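Long-range contacts in putative amidohydrolase (Unidentified, PDB 3FEQ), which is a zinc-binding amidohydrolase of the TIM-barrel clan and probably acts as a prolidase, hydrolysing dipeptides with a C-terminal proline: residues 67-71 / 89-94; 279-283 / 328-332. All coordinates share one frame; numbering follows the deposited sequence.

Contact 1: 67-71 / 89-94; sequences HVLAS and RSLPIL. With ZN (zinc ion), chain U.
V68 and L94 meet at about a right angle, the CG1 branch of the valine set against the branch point of the leucine, with V68 CG1 to L94 CG at 3.5 Å. CG1 lies anti to the valine's own backbone N (chi1 169°), which carries this methyl to the helix while CG2 makes the lesser approach, to L94 CD2. One turn of helix earlier relative to L94, S90 offers its CB to the V68 carbonyl, and the CD2 methyl of L69 also packs on S90 CB, at 3.9 Å. I93 points its side chain at the turn. Its CD1 methyl reaches V68 O at 3.5 Å and also packs near S71 CA, so one methyl touches both the V68 carbonyl within the turn and S71 just after it. S71 in turn lies beside the aliphatic part of R89, with S71 OG 3.6 Å from R89 CD; Q81 receives the hydrogen bond of R89 NE and is weakly bonded to S71 OG. Residues 67-70 form a type I turn, closed by A70 N to H67 O. The CB of H67 points away from the helix, and its NE2 is 2.2 Å from the zinc that H65 and D323 also bind. G109 O takes the hydrogen bond of H67 ND1, which fixes the rotation of the ring. The metal-binding HxH motif, as in the amidohydrolase superfamily, runs from H65 in strand 56-66 to H67, the first residue of the turn; the turn rests on the start of helix 90-99, with L115 of helix 113-120 touching both V68 and L94.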
loop_
_atom_site.group_PDB
_atom_site.type_symbol
_atom_site.label_atom_id
_atom_site.label_comp_id
_atom_site.label_asym_id
_atom_site.label_seq_id
_atom_site.Cartn_x
_atom_site.Cartn_y
_atom_site.Cartn_z
ATOM N N HIS C 67 -36.029 2.705 -3.959
ATOM C CA HIS C 67 -34.750 2.145 -4.373
ATOM C C HIS C 67 -34.964 1.477 -5.717
ATOM O O HIS C 67 -35.334 0.308 -5.804
ATOM C CB HIS C 67 -34.190 1.160 -3.342
ATOM C CG HIS C 67 -34.022 1.743 -1.975
ATOM N ND1 HIS C 67 -32.847 2.321 -1.549
ATOM C CD2 HIS C 67 -34.897 1.873 -0.948
ATOM C CE1 HIS C 67 -33.004 2.784 -0.322
ATOM N NE2 HIS C 67 -34.241 2.529 0.065
ATOM N N VAL C 68 -34.783 2.267 -6.765
ATOM C CA VAL C 68 -34.955 1.827 -8.137
ATOM C C VAL C 68 -34.117 0.613 -8.466
ATOM O O VAL C 68 -34.524 -0.210 -9.265
ATOM C CB VAL C 68 -34.521 2.928 -9.068
ATOM C CG1 VAL C 68 -34.434 2.413 -10.488
ATOM C CG2 VAL C 68 -35.454 4.118 -8.934
ATOM N N LEU C 69 -32.941 0.512 -7.856
ATOM C CA LEU C 69 -32.032 -0.594 -8.135
ATOM C C LEU C 69 -32.239 -1.844 -7.269
ATOM O O LEU C 69 -31.636 -2.895 -7.518
ATOM C CB LEU C 69 -30.600 -0.106 -8.041
ATOM C CG LEU C 69 -30.189 0.538 -9.355
ATOM C CD1 LEU C 69 -29.262 1.666 -9.083
ATOM C CD2 LEU C 69 -29.533 -0.496 -10.280
ATOM N N ALA C 70 -33.113 -1.736 -6.273
ATOM C CA ALA C 70 -33.433 -2.860 -5.398
ATOM C C ALA C 70 -34.259 -3.917 -6.128
ATOM O O ALA C 70 -35.471 -4.036 -5.921
ATOM C CB ALA C 70 -34.164 -2.370 -4.162
ATOM N N SER C 71 -33.594 -4.691 -6.978
ATOM C CA SER C 71 -34.289 -5.660 -7.806
ATOM C C SER C 71 -34.556 -6.982 -7.093
ATOM O O SER C 71 -35.287 -7.818 -7.621
ATOM C CB SER C 71 -33.539 -5.899 -9.109
ATOM O OG SER C 71 -32.331 -6.587 -8.876
ATOM N N ARG C 89 -31.943 -5.190 -14.592
ATOM C CA ARG C 89 -33.109 -5.530 -13.789
ATOM C C ARG C 89 -33.879 -4.316 -13.259
ATOM O O ARG C 89 -35.017 -4.453 -12.816
ATOM C CB ARG C 89 -32.686 -6.409 -12.622
ATOM C CG ARG C 89 -32.324 -7.820 -13.007
ATOM C CD ARG C 89 -32.475 -8.725 -11.818
ATOM N NE ARG C 89 -31.221 -9.396 -11.526
ATOM C CZ ARG C 89 -30.989 -10.681 -11.762
ATOM N NH1 ARG C 89 -29.800 -11.201 -11.488
ATOM N NH2 ARG C 89 -31.949 -11.444 -12.270
ATOM N N SER C 90 -33.262 -3.137 -13.305
ATOM C CA SER C 90 -33.898 -1.932 -12.793
ATOM C C SER C 90 -34.777 -1.276 -13.854
ATOM O O SER C 90 -35.617 -0.437 -13.540
ATOM C CB SER C 90 -32.857 -0.938 -12.303
ATOM O OG SER C 90 -32.643 0.053 -13.290
ATOM N N LEU C 91 -34.568 -1.645 -15.110
ATOM C CA LEU C 91 -35.389 -1.141 -16.205
ATOM C C LEU C 91 -36.888 -1.468 -16.119
ATOM O O LEU C 91 -37.713 -0.582 -16.318
ATOM C CB LEU C 91 -34.819 -1.560 -17.566
ATOM C CG LEU C 91 -33.404 -1.089 -17.852
ATOM C CD1 LEU C 91 -33.040 -1.326 -19.318
ATOM C CD2 LEU C 91 -33.324 0.356 -17.524
ATOM N N PRO C 92 -37.258 -2.739 -15.865
ATOM C CA PRO C 92 -38.692 -2.977 -15.655
ATOM C C PRO C 92 -39.258 -2.252 -14.432
ATOM O O PRO C 92 -40.410 -1.860 -14.440
ATOM C CB PRO C 92 -38.774 -4.489 -15.437
ATOM C CG PRO C 92 -37.522 -5.024 -16.002
ATOM C CD PRO C 92 -36.488 -3.994 -15.791
ATOM N N ILE C 93 -38.454 -2.088 -13.389
ATOM C CA ILE C 93 -38.897 -1.384 -12.199
ATOM C C ILE C 93 -39.260 0.050 -12.548
ATOM O O ILE C 93 -40.306 0.555 -12.125
ATOM C CB ILE C 93 -37.821 -1.407 -11.092
ATOM C CG1 ILE C 93 -37.733 -2.803 -10.469
ATOM C CG2 ILE C 93 -38.124 -0.353 -10.010
ATOM C CD1 ILE C 93 -36.378 -3.116 -9.842
ATOM N N LEU C 94 -38.403 0.680 -13.348
ATOM C CA LEU C 94 -38.567 2.081 -13.717
ATOM C C LEU C 94 -39.760 2.259 -14.641
ATOM O O LEU C 94 -40.579 3.149 -14.459
ATOM C CB LEU C 94 -37.309 2.587 -14.405
ATOM C CG LEU C 94 -36.146 2.994 -13.516
ATOM C CD1 LEU C 94 -34.891 3.141 -14.360
ATOM C CD2 LEU C 94 -36.488 4.287 -12.838
HETATM ZN ZN ZN U . -34.514 2.926 2.249
#

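Contact 2: 279-283 / 328-332; sequences ALAKH and MHAFQ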
loop_
_atom_site.group_PDB
_atom_site.type_symbol
_atom_site.label_atom_id
_atom_site.label_comp_id
_atom_site.label_asym_id
_atom_site.label_seq_id
_atom_site.Cartn_x
_atom_site.Cartn_y
_atom_site.Cartn_z
ATOM N N ALA C 279 -46.220 -5.125 2.947
ATOM C CA ALA C 279 -45.679 -6.046 1.967
ATOM C C ALA C 279 -44.699 -7.013 2.612
ATOM O O ALA C 279 -44.712 -8.202 2.317
ATOM C CB ALA C 279 -45.009 -5.279 0.847
ATOM N N LEU C 280 -43.856 -6.504 3.503
ATOM C CA LEU C 280 -42.895 -7.352 4.195
ATOM C C LEU C 280 -43.579 -8.207 5.268
ATOM O O LEU C 280 -43.034 -9.232 5.694
ATOM C CB LEU C 280 -41.732 -6.532 4.778
ATOM C CG LEU C 280 -40.717 -5.923 3.794
ATOM C CD1 LEU C 280 -39.828 -4.880 4.462
ATOM C CD2 LEU C 280 -39.866 -6.984 3.118
ATOM N N ALA C 281 -44.787 -7.811 5.669
ATOM C CA ALA C 281 -45.608 -8.650 6.545
ATOM C C ALA C 281 -46.081 -9.908 5.827
ATOM O O ALA C 281 -45.849 -11.017 6.302
ATOM C CB ALA C 281 -46.790 -7.878 7.107
ATOM N N LYS C 282 -46.717 -9.738 4.672
ATOM C CA LYS C 282 -47.219 -10.877 3.904
ATOM C C LYS C 282 -46.107 -11.728 3.283
ATOM O O LYS C 282 -46.043 -12.939 3.504
ATOM C CB LYS C 282 -48.198 -10.415 2.823
ATOM C CG LYS C 282 -49.664 -10.541 3.209
ATOM C CD LYS C 282 -50.114 -9.406 4.131
ATOM C CE LYS C 282 -50.417 -8.127 3.355
ATOM N NZ LYS C 282 -51.674 -8.232 2.557
ATOM N N HIS C 283 -45.232 -11.089 2.515
ATOM C CA HIS C 283 -44.273 -11.814 1.688
ATOM C C HIS C 283 -42.819 -11.560 2.121
ATOM O O HIS C 283 -41.931 -11.377 1.280
ATOM C CB HIS C 283 -44.464 -11.455 0.205
ATOM C CG HIS C 283 -45.880 -11.135 -0.174
ATOM N ND1 HIS C 283 -46.846 -12.104 -0.343
ATOM C CD2 HIS C 283 -46.481 -9.954 -0.457
ATOM C CE1 HIS C 283 -47.987 -11.532 -0.684
ATOM N NE2 HIS C 283 -47.791 -10.228 -0.765
ATOM N N MET C 328 -42.066 -7.022 -4.716
ATOM C CA MET C 328 -42.997 -6.185 -3.971
ATOM C C MET C 328 -43.072 -4.752 -4.511
ATOM O O MET C 328 -43.752 -3.894 -3.938
ATOM C CB MET C 328 -42.625 -6.179 -2.490
ATOM C CG MET C 328 -42.841 -7.514 -1.799
ATOM S SD MET C 328 -42.155 -7.490 -0.138
ATOM C CE MET C 328 -40.439 -7.870 -0.467
ATOM N N HIS C 329 -42.406 -4.503 -5.633
ATOM C CA HIS C 329 -42.434 -3.183 -6.232
ATOM C C HIS C 329 -43.794 -2.824 -6.770
ATOM O O HIS C 329 -44.135 -1.646 -6.882
ATOM C CB HIS C 329 -41.370 -3.028 -7.312
ATOM C CG HIS C 329 -40.235 -2.161 -6.888
ATOM N ND1 HIS C 329 -38.951 -2.636 -6.744
ATOM C CD2 HIS C 329 -40.214 -0.878 -6.459
ATOM C CE1 HIS C 329 -38.173 -1.666 -6.297
ATOM N NE2 HIS C 329 -38.916 -0.589 -6.111
ATOM N N ALA C 330 -44.588 -3.853 -7.032
ATOM C CA ALA C 330 -45.894 -3.698 -7.644
ATOM C C ALA C 330 -46.886 -2.969 -6.748
ATOM O O ALA C 330 -47.820 -2.344 -7.238
ATOM C CB ALA C 330 -46.439 -5.052 -8.041
ATOM N N PHE C 331 -46.661 -3.003 -5.439
ATOM C CA PHE C 331 -47.642 -2.487 -4.485
ATOM C C PHE C 331 -47.543 -0.980 -4.270
ATOM O O PHE C 331 -48.193 -0.441 -3.381
ATOM C CB PHE C 331 -47.528 -3.218 -3.145
ATOM C CG PHE C 331 -47.795 -4.693 -3.234
ATOM C CD1 PHE C 331 -46.812 -5.605 -2.897
ATOM C CD2 PHE C 331 -49.023 -5.168 -3.672
ATOM C CE1 PHE C 331 -47.045 -6.966 -2.995
ATOM C CE2 PHE C 331 -49.257 -6.524 -3.789
ATOM C CZ PHE C 331 -48.269 -7.425 -3.442
ATOM N N GLN C 332 -46.761 -0.310 -5.111
ATOM C CA GLN C 332 -46.367 1.086 -4.916
ATOM C C GLN C 332 -47.531 2.037 -4.626
ATOM O O GLN C 332 -47.427 2.923 -3.760
ATOM C CB GLN C 332 -45.579 1.587 -6.138
ATOM C CG GLN C 332 -44.816 2.892 -5.936
ATOM C CD GLN C 332 -44.169 3.361 -7.226
ATOM O OE1 GLN C 332 -44.514 2.882 -8.315
ATOM N NE2 GLN C 332 -43.214 4.284 -7.117
#
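A279 sets its CB against the sulfur of M328, 3.7 Å from SD, and its carbonyl oxygen comes equally near the same atom. That oxygen already accepts the helical hydrogen bond from H283 N, so the sulfur adds packing to a bonded carbonyl. The A279 methyl also approaches the ring of F331 obliquely, at 4.2 Å from CD1, and so touches both side chains that 328-332 sends toward the helix. L280 follows, its CB directed across the interface and not into it, yet its CD2 branch returns to meet the end of the methionine, with L280 CD2 to M328 CE at 3.7 Å. The two side chains cross at about a right angle. The methionine is extended as far as its sulfur and then bends at chi3 (-84°), which turns the CE methyl toward L280. H283, where the chain leaves helical geometry, ends the segment. Its ring and that of F331 have nearly parallel planes, 8° apart, but meet rim to rim with centroids 5.8 Å apart, so neither covers the other; H283 NE2 lies 3.9 Å from F331 CZ. CB of K282 sits over the centre of one face of the H283 ring, 3.5 Å above its plane. The interface is mostly apolar and aromatic, grading from buried A279, L280 and M328 to the exposed F331. M328 also touches A73 and F287. The contact joins the C-terminal end of helix 274-282 to the 3-10 segment 328-332, which leads on toward helix 335-340 and whose other side, through H329 and Q332, packs on helix 90-99.

Overall arrangement
Both contacts are largely buried and their centres lie about 15 Å apart, but they differ in place and chemistry. Contact 1 includes a zinc ligand and combines methyl packing on a turn carbonyl with the S71-R89 edge; a second subunit packs on R89 and, next to it, on L91. Contact 2 holds no metal ligand; sulfur, methyl and aromatic groups dominate it, its surface side is marked by F331, and no other chain touches it. The two are joined through H329 of segment 328-332, which does not itself touch 279-283: its CE1 packs at 3.5 Å on H67 O and its ring also meets I93. Segment 328-332 therefore lies between helix 90-99 and helix 274-282, with the turn that carries H67 alongside.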